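Local coordinates for glypican-1 (Homo sapiens, PDB 4YWT), which is a cell-surface proteoglycan that bears heparan sulfate and, through those chains, binds alpha-4 (V) collagen and takes part in Schwann cell myelination, at residues N155-E160 with R211-F216; V217-F222 with D301-T306; R290-S295 with I461-L466; V297-K302 with R467-G472. The protein carries 3 engineered substitutions. All coordinates share one frame; numbering follows the deposited sequence. Where two conformers were deposited one is given.

All four contacts lie in the long, largely helical glypican core. Contacts 1 and 2 use successive segments of helix 204-236, their centres about 11 Å apart; Arg214 NH2 probably donates to Lys302 O. Contacts 3 and 4, centres about 10 Å apart, are successive parts of one pairing, helix 286-299 and the residues after it against helix 450-471. Contacts 2 and 4 share Asp301 and Lys302, with centres about 6 Å apart, whereas those of contacts 1 and 3 are about 20 Å apart. Along the chain contact 1 closes first, and contacts 2 and 3 then alternate their segments. Contacts 3 and 4 join the last modelled helix to one far earlier, while contacts 1 and 2 pack other parts on helix 204-236.

Contact 1: N155-E160 with R211-F216; sequences NLHLEE and RATRAF
The capped N-terminus of helix 158-177 meets the side of helix 204-236 here, with His157 at the N-cap position and Leu158 just after it facing Ala212 and Thr213. Leu158 makes the larger part of the apolar contact. Its CD1 methyl lies 3.6 Å from Ala212 CB and close to the peptide that joins Ala212 to Thr213, 3.5 Å from Ala212 C. The same methyl approaches the Phe216 ring obliquely, with CD1 4.4 Å from Phe216 CD2. Tyr150 of helix 137-152 packs on both Leu158 and Phe216, so this end of the contact is buried among three helices.

The imidazole of His157, although poorly ordered, presents its edge to the threonine: NE2 is 3.3 Å from Thr213 CG2, which lies near the ring plane, and the two side chains cross at about a right angle. The other ring nitrogen, ND1, accepts a nearly straight bond from Glu159 N (2.7 Å, 176° at the hydrogen), the donor tilted 22° from the ring plane. With OG1 beside its own backbone N (chi1 -65°), Thr213 reaches back along its helix to hydrogen-bond Arg209 O, and the same rotamer turns CG2 to the imidazole edge. The arrangement is that of a side-chain-capped helix start packed against a neighbouring helix within the all-helical glypican fold.

Contact 2: V217-F222 with D301-T306; sequences VAARSF and DKFWGT
Ala218, on helix 204-236, and Lys302, in the connection between helices 286-299 and 316-328, bring the backbones closest, their CA atoms 6.0 Å apart. The small alanine permits that approach: its CB touches Lys302 CB at 3.7 Å, after which the lysine chain leads away from this helix.

Phe303 fills the adjoining place with its ring. With CG beside the backbone N (chi1 -68°), the ring extends toward the helix and lays one edge along it. CD1 rests 3.6 Å from Ala218 CB, and CE1 lies over the next peptide, 3.5 Å from Ala219 N. One turn further on, CZ comes to 3.8 Å from Phe222 CB and is nearly as close to CG, near the root of that ring. The two phenyl groups form a T-shaped pair, the edge of Phe303 toward the face of Phe222, with centroids 5.8 Å apart and planes at 89°.

The pair belongs to an aromatic cluster inside the elongated helical core, where the segment after helix 286-299 packs on helix 204-236. Phe303 also meets Phe110 edge-to-face and packs on Leu374 and Val378 of helix 373-387. Two backbone oxygens here are also bonded, Lys302 O by Arg214 NH2 and Phe303 O by Ser311 OG.

Contact 3: R290-S295 with I461-L466; sequences RNLLDS and IMTNRL
Leu292 lays its CD1 methyl against segment 461-466, 3.6 Å from Met462 CG and equally 3.6 Å from Leu466 CD1, so that one branch bridges two side chains a helical turn apart. The leucine gets there with CG anti to the backbone N (chi1 -174°), swinging the branch across to the partner helix. Between those two residues sits Thr463, whose OG1 presses on the leucine backbone, 3.3 Å from Leu292 CA. That hydroxyl is bonded within its own helix, to Leu459 O, so its contact with Leu292 is packing alone. The other branch, CG2, is turned to Asn291 and Ser295.

Helices 286-299 and 450-471 run nearly parallel here, their local axes 8.8 Å apart and crossing at 26°; at the closest point the Leu292 and Thr463 CA atoms are 4.8 Å apart. Helix 204-236 packs on the same side chains, with Gln224 and Val228 against Met462 and Ser221 against Leu466.

Farther along, Ser295 faces Leu466. Its OG, set between the backbone N and the carbonyl carbon (chi1 72°), is bonded to Leu292 O and at the same time lies 3.4 Å from Leu466 CB. A water links the two segments, donating to Ser295 O at 2.9 Å and to Leu466 O at 2.7 Å.

Contact 4: V297-K302 with R467-G472; sequences VLITDK and RSAYNG
Leu298 begins the contact against Tyr470, where the C-terminal part of helix 286-299 and the segment beyond it run beside the last turns of helix 450-471, near the surface of the glypican helical core. Its carbonyl oxygen meets the tyrosine at the ring edge, near the ring plane, with Leu298 O 3.6 Å from Tyr470 CE1; the side chain adds a looser touch, CB to the same CE1 at 4.3 Å.

Ile299 turns inward. Its CD1 reaches across to the partner backbone, 3.7 Å from Tyr470 N, and also packs on Ala469 CB at 4.1 Å. Ile299 itself is buried, with Phe222 of helix 204-236 against it; Ser221 of the same helix packs on Ala469. Thr300 faces the other way and packs on Val378 and Lys382 of helix 373-387.

The Lys302 side chain lies over the tyrosine ring. The bend at chi2 (-50°) folds the aliphatic part across one face of the ring, which itself extends toward this segment because its CG is anti to the backbone N (chi1 -174°). Lys302 CE stands 3.8 Å from the Tyr470 ring centroid in a CH-pi contact, and NZ makes a cation-pi interaction from the same face, 4.7 Å from the centroid and 22° off the ring normal. The same CE methylene also rests against the helix backbone, 3.6 Å from Tyr470 O.

Contact 1: N155-E160 with R211-F216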
loop_
_atom_site.group_PDB
_atom_site.type_symbol
_atom_site.label_atom_id
_atom_site.label_comp_id
_atom_site.label_asym_id
_atom_site.label_seq_id
_atom_site.Cartn_x
_atom_site.Cartn_y
_atom_site.Cartn_z
ATOM N N ASN A 155 -14.043 10.179 -15.746
ATOM C CA ASN A 155 -15.184 10.540 -14.921
ATOM C C ASN A 155 -16.480 10.386 -15.693
ATOM O O ASN A 155 -16.795 11.137 -16.614
ATOM C CB ASN A 155 -15.043 11.971 -14.400
ATOM N N LEU A 156 -17.218 9.375 -15.261
ATOM C CA LEU A 156 -18.451 8.905 -15.861
ATOM C C LEU A 156 -19.127 8.177 -14.718
ATOM O O LEU A 156 -18.483 7.937 -13.696
ATOM C CB LEU A 156 -18.207 7.954 -17.038
ATOM C CG LEU A 156 -17.240 8.269 -18.183
ATOM C CD1 LEU A 156 -16.645 6.974 -18.707
ATOM C CD2 LEU A 156 -17.935 9.019 -19.305
ATOM N N HIS A 157 -20.411 7.859 -14.838
ATOM C CA HIS A 157 -20.938 6.801 -13.981
ATOM C C HIS A 157 -21.905 5.928 -14.786
ATOM O O HIS A 157 -22.452 6.360 -15.806
ATOM C CB HIS A 157 -21.576 7.385 -12.705
ATOM C CG HIS A 157 -22.319 6.383 -11.869
ATOM N ND1 HIS A 157 -23.488 5.776 -12.268
ATOM C CD2 HIS A 157 -21.991 5.812 -10.685
ATOM C CE1 HIS A 157 -23.879 4.917 -11.343
ATOM N NE2 HIS A 157 -22.987 4.919 -10.373
ATOM N N LEU A 158 -22.069 4.689 -14.329
ATOM C CA LEU A 158 -22.816 3.646 -15.024
ATOM C C LEU A 158 -24.319 3.845 -15.126
ATOM O O LEU A 158 -24.927 3.309 -16.021
ATOM C CB LEU A 158 -22.563 2.307 -14.336
ATOM C CG LEU A 158 -21.073 2.066 -14.141
ATOM C CD1 LEU A 158 -20.822 0.859 -13.269
ATOM C CD2 LEU A 158 -20.428 1.895 -15.500
ATOM N N GLU A 159 -24.935 4.574 -14.209
ATOM C CA GLU A 159 -26.393 4.674 -14.211
ATOM C C GLU A 159 -26.932 5.252 -15.513
ATOM O O GLU A 159 -27.773 4.653 -16.190
ATOM C CB GLU A 159 -26.864 5.534 -13.044
ATOM N N GLU A 160 -26.422 6.427 -15.845
ATOM C CA GLU A 160 -26.815 7.161 -17.027
ATOM C C GLU A 160 -26.333 6.443 -18.289
ATOM O O GLU A 160 -27.070 6.336 -19.268
ATOM C CB GLU A 160 -26.260 8.588 -16.953
ATOM C CG GLU A 160 -26.267 9.234 -15.550
ATOM C CD GLU A 160 -25.137 8.753 -14.637
ATOM O OE1 GLU A 160 -24.713 7.583 -14.762
ATOM O OE2 GLU A 160 -24.653 9.555 -13.811
ATOM N N ARG A 211 -24.917 -3.971 -9.215
ATOM C CA ARG A 211 -23.688 -4.748 -9.093
ATOM C C ARG A 211 -22.486 -4.040 -9.706
ATOM O O ARG A 211 -21.436 -3.945 -9.072
ATOM C CB ARG A 211 -23.866 -6.128 -9.728
ATOM C CG ARG A 211 -24.779 -7.042 -8.933
ATOM C CD ARG A 211 -24.918 -8.408 -9.581
ATOM N NE ARG A 211 -25.755 -9.292 -8.776
ATOM C CZ ARG A 211 -25.305 -10.038 -7.773
ATOM N NH1 ARG A 211 -26.141 -10.813 -7.094
ATOM N NH2 ARG A 211 -24.019 -10.010 -7.446
ATOM N N ALA A 212 -22.635 -3.535 -10.927
ATOM C CA ALA A 212 -21.527 -2.850 -11.585
ATOM C C ALA A 212 -21.153 -1.580 -10.829
ATOM O O ALA A 212 -19.966 -1.298 -10.622
ATOM C CB ALA A 212 -21.871 -2.528 -13.027
ATOM N N THR A 213 -22.171 -0.826 -10.415
ATOM C CA THR A 213 -21.956 0.412 -9.673
ATOM C C THR A 213 -21.124 0.172 -8.418
ATOM O O THR A 213 -20.152 0.882 -8.170
ATOM C CB THR A 213 -23.286 1.073 -9.269
ATOM O OG1 THR A 213 -23.996 1.479 -10.447
ATOM C CG2 THR A 213 -23.029 2.291 -8.398
ATOM N N ARG A 214 -21.500 -0.833 -7.635
ATOM C CA ARG A 214 -20.741 -1.169 -6.432
ATOM C C ARG A 214 -19.330 -1.685 -6.753
ATOM O O ARG A 214 -18.314 -1.113 -6.320
ATOM C CB ARG A 214 -21.507 -2.209 -5.609
ATOM C CG ARG A 214 -20.664 -2.938 -4.579
ATOM C CD ARG A 214 -21.486 -3.961 -3.804
ATOM N NE ARG A 214 -22.287 -4.815 -4.679
ATOM C CZ ARG A 214 -21.795 -5.793 -5.435
ATOM N NH1 ARG A 214 -22.609 -6.514 -6.194
ATOM N NH2 ARG A 214 -20.494 -6.046 -5.444
ATOM N N ALA A 215 -19.283 -2.758 -7.538
ATOM C CA ALA A 215 -18.056 -3.512 -7.763
ATOM C C ALA A 215 -16.968 -2.731 -8.497
ATOM O O ALA A 215 -15.788 -2.861 -8.167
ATOM C CB ALA A 215 -18.372 -4.790 -8.524
ATOM N N PHE A 216 -17.345 -1.930 -9.490
ATOM C CA PHE A 216 -16.329 -1.249 -10.290
ATOM C C PHE A 216 -15.665 -0.098 -9.530
ATOM O O PHE A 216 -14.443 0.083 -9.608
ATOM C CB PHE A 216 -16.927 -0.757 -11.610
ATOM C CG PHE A 216 -16.951 -1.809 -12.685
ATOM C CD1 PHE A 216 -15.826 -2.054 -13.456
ATOM C CD2 PHE A 216 -18.089 -2.567 -12.910
ATOM C CE1 PHE A 216 -15.838 -3.027 -14.440
ATOM C CE2 PHE A 216 -18.109 -3.541 -13.892
ATOM C CZ PHE A 216 -16.981 -3.771 -14.658
#

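Contact 2: V217-F222 with D301-T306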
loop_
_atom_site.group_PDB
_atom_site.type_symbol
_atom_site.label_atom_id
_atom_site.label_comp_id
_atom_site.label_asym_id
_atom_site.label_seq_id
_atom_site.Cartn_x
_atom_site.Cartn_y
_atom_site.Cartn_z
ATOM N N VAL A 217 -16.454 0.666 -8.779
ATOM C CA VAL A 217 -15.879 1.730 -7.965
ATOM C C VAL A 217 -15.109 1.111 -6.798
ATOM O O VAL A 217 -14.098 1.665 -6.356
ATOM C CB VAL A 217 -16.950 2.728 -7.446
ATOM C CG1 VAL A 217 -17.862 2.082 -6.416
ATOM C CG2 VAL A 217 -16.283 3.966 -6.861
ATOM N N ALA A 218 -15.568 -0.046 -6.318
ATOM C CA ALA A 218 -14.820 -0.771 -5.293
ATOM C C ALA A 218 -13.421 -1.127 -5.799
ATOM O O ALA A 218 -12.409 -0.787 -5.174
ATOM C CB ALA A 218 -15.568 -2.024 -4.872
ATOM N N ALA A 219 -13.379 -1.800 -6.946
ATOM C CA ALA A 219 -12.127 -2.216 -7.572
ATOM C C ALA A 219 -11.197 -1.034 -7.831
ATOM O O ALA A 219 -10.007 -1.059 -7.466
ATOM C CB ALA A 219 -12.418 -2.948 -8.873
ATOM N N ARG A 220 -11.748 -0.002 -8.466
ATOM C CA ARG A 220 -10.979 1.193 -8.791
ATOM C C ARG A 220 -10.387 1.842 -7.545
ATOM O O ARG A 220 -9.214 2.216 -7.531
ATOM C CB ARG A 220 -11.848 2.208 -9.533
ATOM C CG ARG A 220 -11.076 3.425 -10.015
ATOM C CD ARG A 220 -11.893 4.693 -9.867
ATOM N NE ARG A 220 -13.080 4.690 -10.714
ATOM C CZ ARG A 220 -14.176 5.398 -10.461
ATOM N NH1 ARG A 220 -14.237 6.162 -9.380
ATOM N NH2 ARG A 220 -15.211 5.338 -11.286
ATOM N N SER A 221 -11.201 1.974 -6.502
ATOM C CA SER A 221 -10.754 2.604 -5.266
ATOM C C SER A 221 -9.674 1.773 -4.581
ATOM O O SER A 221 -8.728 2.318 -4.007
ATOM C CB SER A 221 -11.935 2.822 -4.320
ATOM O OG SER A 221 -12.909 3.660 -4.918
ATOM N N PHE A 222 -9.816 0.453 -4.643
ATOM C CA PHE A 222 -8.816 -0.433 -4.055
ATOM C C PHE A 222 -7.468 -0.270 -4.763
ATOM O O PHE A 222 -6.429 -0.043 -4.117
ATOM C CB PHE A 222 -9.284 -1.889 -4.121
ATOM C CG PHE A 222 -8.323 -2.866 -3.504
ATOM C CD1 PHE A 222 -8.269 -3.031 -2.129
ATOM C CD2 PHE A 222 -7.481 -3.625 -4.298
ATOM C CE1 PHE A 222 -7.388 -3.929 -1.559
ATOM C CE2 PHE A 222 -6.599 -4.528 -3.734
ATOM C CZ PHE A 222 -6.552 -4.679 -2.363
ATOM N N ASP A 301 -14.747 -6.292 0.309
ATOM C CA ASP A 301 -16.019 -6.983 0.495
ATOM C C ASP A 301 -17.007 -6.615 -0.607
ATOM O O ASP A 301 -17.852 -7.423 -0.996
ATOM C CB ASP A 301 -16.618 -6.651 1.865
ATOM C CG ASP A 301 -15.848 -7.284 3.009
ATOM O OD1 ASP A 301 -15.166 -8.304 2.779
ATOM O OD2 ASP A 301 -15.928 -6.760 4.139
ATOM N N LYS A 302 -16.880 -5.390 -1.111
ATOM C CA LYS A 302 -17.809 -4.857 -2.102
ATOM C C LYS A 302 -17.558 -5.406 -3.502
ATOM O O LYS A 302 -18.295 -5.088 -4.434
ATOM C CB LYS A 302 -17.736 -3.328 -2.127
ATOM C CG LYS A 302 -18.180 -2.674 -0.833
ATOM C CD LYS A 302 -19.524 -3.223 -0.383
ATOM C CE LYS A 302 -20.141 -2.360 0.707
ATOM N NZ LYS A 302 -21.509 -2.829 1.066
ATOM N N PHE A 303 -16.524 -6.229 -3.649
ATOM C CA PHE A 303 -16.227 -6.845 -4.940
ATOM C C PHE A 303 -17.331 -7.828 -5.321
ATOM O O PHE A 303 -17.552 -8.106 -6.500
ATOM C CB PHE A 303 -14.868 -7.554 -4.914
ATOM C CG PHE A 303 -13.690 -6.620 -4.785
ATOM C CD1 PHE A 303 -13.862 -5.242 -4.819
ATOM C CD2 PHE A 303 -12.408 -7.125 -4.636
ATOM C CE1 PHE A 303 -12.779 -4.391 -4.699
ATOM C CE2 PHE A 303 -11.321 -6.276 -4.518
ATOM C CZ PHE A 303 -11.506 -4.909 -4.549
ATOM N N TRP A 304 -18.024 -8.350 -4.312
ATOM C CA TRP A 304 -19.144 -9.257 -4.531
ATOM C C TRP A 304 -20.426 -8.726 -3.904
ATOM O O TRP A 304 -20.401 -7.784 -3.110
ATOM C CB TRP A 304 -18.849 -10.641 -3.956
ATOM C CG TRP A 304 -17.597 -11.271 -4.456
ATOM C CD1 TRP A 304 -17.466 -12.091 -5.539
ATOM C CD2 TRP A 304 -16.293 -11.153 -3.881
ATOM N NE1 TRP A 304 -16.156 -12.485 -5.678
ATOM C CE2 TRP A 304 -15.416 -11.923 -4.671
ATOM C CE3 TRP A 304 -15.781 -10.468 -2.775
ATOM C CZ2 TRP A 304 -14.057 -12.027 -4.389
ATOM C CZ3 TRP A 304 -14.429 -10.572 -2.497
ATOM C CH2 TRP A 304 -13.583 -11.344 -3.302
ATOM N N GLY A 305 -21.544 -9.345 -4.266
ATOM C CA GLY A 305 -22.815 -9.072 -3.624
ATOM C C GLY A 305 -23.030 -10.036 -2.472
ATOM O O GLY A 305 -22.143 -10.823 -2.140
ATOM N N THR A 306 -24.204 -9.969 -1.854
ATOM C CA THR A 306 -24.524 -10.825 -0.715
ATOM C C THR A 306 -25.305 -12.083 -1.104
ATOM O O THR A 306 -25.626 -12.906 -0.247
ATOM C CB THR A 306 -25.331 -10.053 0.344
ATOM O OG1 THR A 306 -26.513 -9.508 -0.258
ATOM C CG2 THR A 306 -24.499 -8.919 0.927
#

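Contact 3: R290-S295 with I461-L466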
loop_
_atom_site.group_PDB
_atom_site.type_symbol
_atom_site.label_atom_id
_atom_site.label_comp_id
_atom_site.label_asym_id
_atom_site.label_seq_id
_atom_site.Cartn_x
_atom_site.Cartn_y
_atom_site.Cartn_z
ATOM N N ARG A 290 -2.874 3.356 8.933
ATOM C CA ARG A 290 -3.806 2.368 9.467
ATOM C C ARG A 290 -5.227 2.608 8.973
ATOM O O ARG A 290 -5.949 1.658 8.673
ATOM C CB ARG A 290 -3.784 2.374 10.997
ATOM C CG ARG A 290 -2.501 1.828 11.604
ATOM C CD ARG A 290 -2.583 1.809 13.121
ATOM N NE ARG A 290 -1.313 1.440 13.737
ATOM C CZ ARG A 290 -0.940 0.191 13.995
ATOM N NH1 ARG A 290 -1.739 -0.821 13.686
ATOM N NH2 ARG A 290 0.236 -0.048 14.560
ATOM N N ASN A 291 -5.631 3.874 8.898
ATOM C CA ASN A 291 -6.950 4.220 8.376
ATOM C C ASN A 291 -7.114 3.767 6.930
ATOM O O ASN A 291 -8.101 3.101 6.573
ATOM C CB ASN A 291 -7.194 5.729 8.476
ATOM C CG ASN A 291 -7.494 6.180 9.891
ATOM O OD1 ASN A 291 -7.990 5.406 10.710
ATOM N ND2 ASN A 291 -7.196 7.441 10.185
ATOM N N LEU A 292 -6.137 4.130 6.104
ATOM C CA LEU A 292 -6.157 3.761 4.697
ATOM C C LEU A 292 -6.216 2.254 4.525
ATOM O O LEU A 292 -7.066 1.746 3.798
ATOM C CB LEU A 292 -4.933 4.308 3.963
ATOM C CG LEU A 292 -5.016 4.058 2.456
ATOM C CD1 LEU A 292 -6.190 4.828 1.877
ATOM C CD2 LEU A 292 -3.725 4.427 1.745
ATOM N N LEU A 293 -5.317 1.541 5.197
ATOM C CA LEU A 293 -5.262 0.088 5.058
ATOM C C LEU A 293 -6.539 -0.573 5.575
ATOM O O LEU A 293 -6.973 -1.595 5.043
ATOM C CB LEU A 293 -4.039 -0.481 5.776
ATOM C CG LEU A 293 -2.785 -0.648 4.912
ATOM C CD1 LEU A 293 -2.234 0.698 4.468
ATOM C CD2 LEU A 293 -1.725 -1.444 5.657
ATOM N N ASP A 294 -7.143 0.018 6.603
ATOM C CA ASP A 294 -8.418 -0.471 7.118
ATOM C C ASP A 294 -9.522 -0.334 6.075
ATOM O O ASP A 294 -10.265 -1.287 5.816
ATOM C CB ASP A 294 -8.812 0.274 8.394
ATOM C CG ASP A 294 -8.469 -0.501 9.651
ATOM O OD1 ASP A 294 -7.553 -1.350 9.599
ATOM O OD2 ASP A 294 -9.117 -0.261 10.692
ATOM N N SER A 295 -9.625 0.848 5.473
ATOM C CA SER A 295 -10.652 1.073 4.458
ATOM C C SER A 295 -10.393 0.220 3.213
ATOM O O SER A 295 -11.323 -0.150 2.497
ATOM C CB SER A 295 -10.730 2.557 4.084
ATOM O OG SER A 295 -9.603 2.962 3.327
ATOM N N ILE A 461 -6.904 11.777 1.986
ATOM C CA ILE A 461 -7.727 11.897 0.786
ATOM C C ILE A 461 -8.151 10.538 0.230
ATOM O O ILE A 461 -9.342 10.304 -0.028
ATOM C CB ILE A 461 -6.986 12.684 -0.311
ATOM C CG1 ILE A 461 -6.769 14.132 0.139
ATOM C CG2 ILE A 461 -7.763 12.646 -1.617
ATOM C CD1 ILE A 461 -5.789 14.901 -0.718
ATOM N N MET A 462 -7.182 9.641 0.055
ATOM C CA MET A 462 -7.484 8.315 -0.475
ATOM C C MET A 462 -8.442 7.567 0.452
ATOM O O MET A 462 -9.378 6.905 -0.009
ATOM C CB MET A 462 -6.200 7.510 -0.677
ATOM C CG MET A 462 -6.393 6.203 -1.435
ATOM S SD MET A 462 -7.004 6.439 -3.114
ATOM C CE MET A 462 -8.599 5.640 -2.999
ATOM N N THR A 463 -8.215 7.690 1.758
ATOM C CA THR A 463 -9.076 7.050 2.748
ATOM C C THR A 463 -10.512 7.533 2.617
ATOM O O THR A 463 -11.445 6.728 2.610
ATOM C CB THR A 463 -8.596 7.316 4.182
ATOM O OG1 THR A 463 -7.241 6.876 4.324
ATOM C CG2 THR A 463 -9.474 6.576 5.182
ATOM N N ASN A 464 -10.685 8.850 2.514
ATOM C CA ASN A 464 -12.010 9.421 2.299
ATOM C C ASN A 464 -12.652 8.865 1.032
ATOM O O ASN A 464 -13.822 8.453 1.047
ATOM C CB ASN A 464 -11.936 10.947 2.228
ATOM C CG ASN A 464 -11.578 11.575 3.562
ATOM O OD1 ASN A 464 -11.901 11.036 4.622
ATOM N ND2 ASN A 464 -10.909 12.721 3.516
ATOM N N ARG A 465 -11.880 8.845 -0.054
ATOM C CA ARG A 465 -12.341 8.246 -1.306
ATOM C C ARG A 465 -12.855 6.821 -1.107
ATOM O O ARG A 465 -13.875 6.439 -1.676
ATOM C CB ARG A 465 -11.224 8.226 -2.353
ATOM C CG ARG A 465 -10.961 9.546 -3.054
ATOM C CD ARG A 465 -10.281 9.289 -4.394
ATOM N NE ARG A 465 -9.833 10.514 -5.050
ATOM C CZ ARG A 465 -8.561 10.878 -5.158
ATOM N NH1 ARG A 465 -7.604 10.109 -4.655
ATOM N NH2 ARG A 465 -8.241 12.009 -5.771
ATOM N N LEU A 466 -12.142 6.041 -0.299
ATOM C CA LEU A 466 -12.503 4.642 -0.075
ATOM C C LEU A 466 -13.701 4.468 0.852
ATOM O O LEU A 466 -14.437 3.488 0.743
ATOM C CB LEU A 466 -11.307 3.872 0.483
ATOM C CG LEU A 466 -10.295 3.406 -0.560
ATOM C CD1 LEU A 466 -8.892 3.465 0.001
ATOM C CD2 LEU A 466 -10.628 1.992 -1.008
HETATM O O HOH W 1 -13.719 1.480 2.407
#

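Contact 4: V297-K302 with R467-G472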
loop_
_atom_site.group_PDB
_atom_site.type_symbol
_atom_site.label_atom_id
_atom_site.label_comp_id
_atom_site.label_asym_id
_atom_site.label_seq_id
_atom_site.Cartn_x
_atom_site.Cartn_y
_atom_site.Cartn_z
ATOM N N VAL A 297 -8.939 -2.837 3.307
ATOM C CA VAL A 297 -9.372 -4.178 3.671
ATOM C C VAL A 297 -10.891 -4.252 3.568
ATOM O O VAL A 297 -11.446 -5.226 3.057
ATOM C CB VAL A 297 -8.915 -4.566 5.093
ATOM C CG1 VAL A 297 -9.672 -5.787 5.593
ATOM C CG2 VAL A 297 -7.414 -4.818 5.118
ATOM N N LEU A 298 -11.558 -3.200 4.034
ATOM C CA LEU A 298 -13.017 -3.154 4.019
ATOM C C LEU A 298 -13.614 -3.140 2.614
ATOM O O LEU A 298 -14.619 -3.806 2.363
ATOM C CB LEU A 298 -13.517 -1.931 4.791
ATOM C CG LEU A 298 -13.711 -2.132 6.294
ATOM C CD1 LEU A 298 -14.294 -0.881 6.932
ATOM C CD2 LEU A 298 -14.602 -3.339 6.551
ATOM N N ILE A 299 -13.002 -2.388 1.704
ATOM C CA ILE A 299 -13.574 -2.196 0.371
ATOM C C ILE A 299 -13.623 -3.494 -0.445
ATOM O O ILE A 299 -14.442 -3.626 -1.355
ATOM C CB ILE A 299 -12.796 -1.118 -0.427
ATOM C CG1 ILE A 299 -13.613 -0.643 -1.633
ATOM C CG2 ILE A 299 -11.436 -1.633 -0.865
ATOM C CD1 ILE A 299 -14.927 0.010 -1.260
ATOM N N THR A 300 -12.766 -4.454 -0.107
ATOM C CA THR A 300 -12.695 -5.708 -0.857
ATOM C C THR A 300 -13.980 -6.524 -0.752
ATOM O O THR A 300 -14.271 -7.348 -1.617
ATOM C CB THR A 300 -11.515 -6.586 -0.387
ATOM O OG1 THR A 300 -11.709 -6.967 0.981
ATOM C CG2 THR A 300 -10.204 -5.835 -0.525
ATOM N N ASP A 301 -14.747 -6.292 0.309
ATOM C CA ASP A 301 -16.019 -6.983 0.495
ATOM C C ASP A 301 -17.007 -6.615 -0.607
ATOM O O ASP A 301 -17.852 -7.423 -0.996
ATOM C CB ASP A 301 -16.618 -6.651 1.865
ATOM C CG ASP A 301 -15.848 -7.284 3.009
ATOM O OD1 ASP A 301 -15.166 -8.304 2.779
ATOM O OD2 ASP A 301 -15.928 -6.760 4.139
ATOM N N LYS A 302 -16.880 -5.390 -1.111
ATOM C CA LYS A 302 -17.809 -4.857 -2.102
ATOM C C LYS A 302 -17.558 -5.406 -3.502
ATOM O O LYS A 302 -18.295 -5.088 -4.434
ATOM C CB LYS A 302 -17.736 -3.328 -2.127
ATOM C CG LYS A 302 -18.180 -2.674 -0.833
ATOM C CD LYS A 302 -19.524 -3.223 -0.383
ATOM C CE LYS A 302 -20.141 -2.360 0.707
ATOM N NZ LYS A 302 -21.509 -2.829 1.066
ATOM N N ARG A 467 -13.892 5.407 1.771
ATOM C CA ARG A 467 -15.052 5.362 2.651
ATOM C C ARG A 467 -16.306 5.707 1.854
ATOM O O ARG A 467 -17.346 5.041 1.976
ATOM C CB ARG A 467 -14.865 6.312 3.836
ATOM C CG ARG A 467 -13.794 5.841 4.809
ATOM C CD ARG A 467 -13.546 6.833 5.936
ATOM N NE ARG A 467 -12.636 6.278 6.937
ATOM C CZ ARG A 467 -12.044 6.990 7.892
ATOM N NH1 ARG A 467 -12.258 8.294 7.981
ATOM N NH2 ARG A 467 -11.234 6.393 8.757
ATOM N N SER A 468 -16.195 6.738 1.020
ATOM C CA SER A 468 -17.287 7.100 0.123
ATOM C C SER A 468 -17.598 5.952 -0.833
ATOM O O SER A 468 -18.760 5.607 -1.041
ATOM C CB SER A 468 -16.945 8.366 -0.663
ATOM O OG SER A 468 -16.851 9.485 0.201
ATOM N N ALA A 469 -16.552 5.364 -1.405
ATOM C CA ALA A 469 -16.698 4.225 -2.305
ATOM C C ALA A 469 -17.399 3.069 -1.604
ATOM O O ALA A 469 -18.241 2.391 -2.193
ATOM C CB ALA A 469 -15.344 3.782 -2.830
ATOM N N TYR A 470 -17.046 2.852 -0.342
ATOM C CA TYR A 470 -17.680 1.809 0.451
ATOM C C TYR A 470 -19.161 2.102 0.635
ATOM O O TYR A 470 -19.991 1.197 0.562
ATOM C CB TYR A 470 -17.004 1.668 1.813
ATOM C CG TYR A 470 -17.524 0.496 2.614
ATOM C CD1 TYR A 470 -17.013 -0.781 2.422
ATOM C CD2 TYR A 470 -18.535 0.663 3.553
ATOM C CE1 TYR A 470 -17.486 -1.857 3.147
ATOM C CE2 TYR A 470 -19.015 -0.408 4.283
ATOM C CZ TYR A 470 -18.486 -1.665 4.076
ATOM O OH TYR A 470 -18.958 -2.735 4.800
ATOM N N ASN A 471 -19.489 3.368 0.879
ATOM C CA ASN A 471 -20.889 3.753 1.021
ATOM C C ASN A 471 -21.589 3.894 -0.328
ATOM O O ASN A 471 -22.721 3.437 -0.502
ATOM C CB ASN A 471 -21.004 5.056 1.810
ATOM C CG ASN A 471 -20.491 4.919 3.227
ATOM O OD1 ASN A 471 -20.453 3.819 3.781
ATOM N ND2 ASN A 471 -20.095 6.037 3.826
ATOM N N GLY A 472 -20.911 4.524 -1.283
ATOM C CA GLY A 472 -21.471 4.727 -2.606
ATOM C C GLY A 472 -21.999 6.134 -2.800
ATOM O O GLY A 472 -21.664 7.045 -2.043
#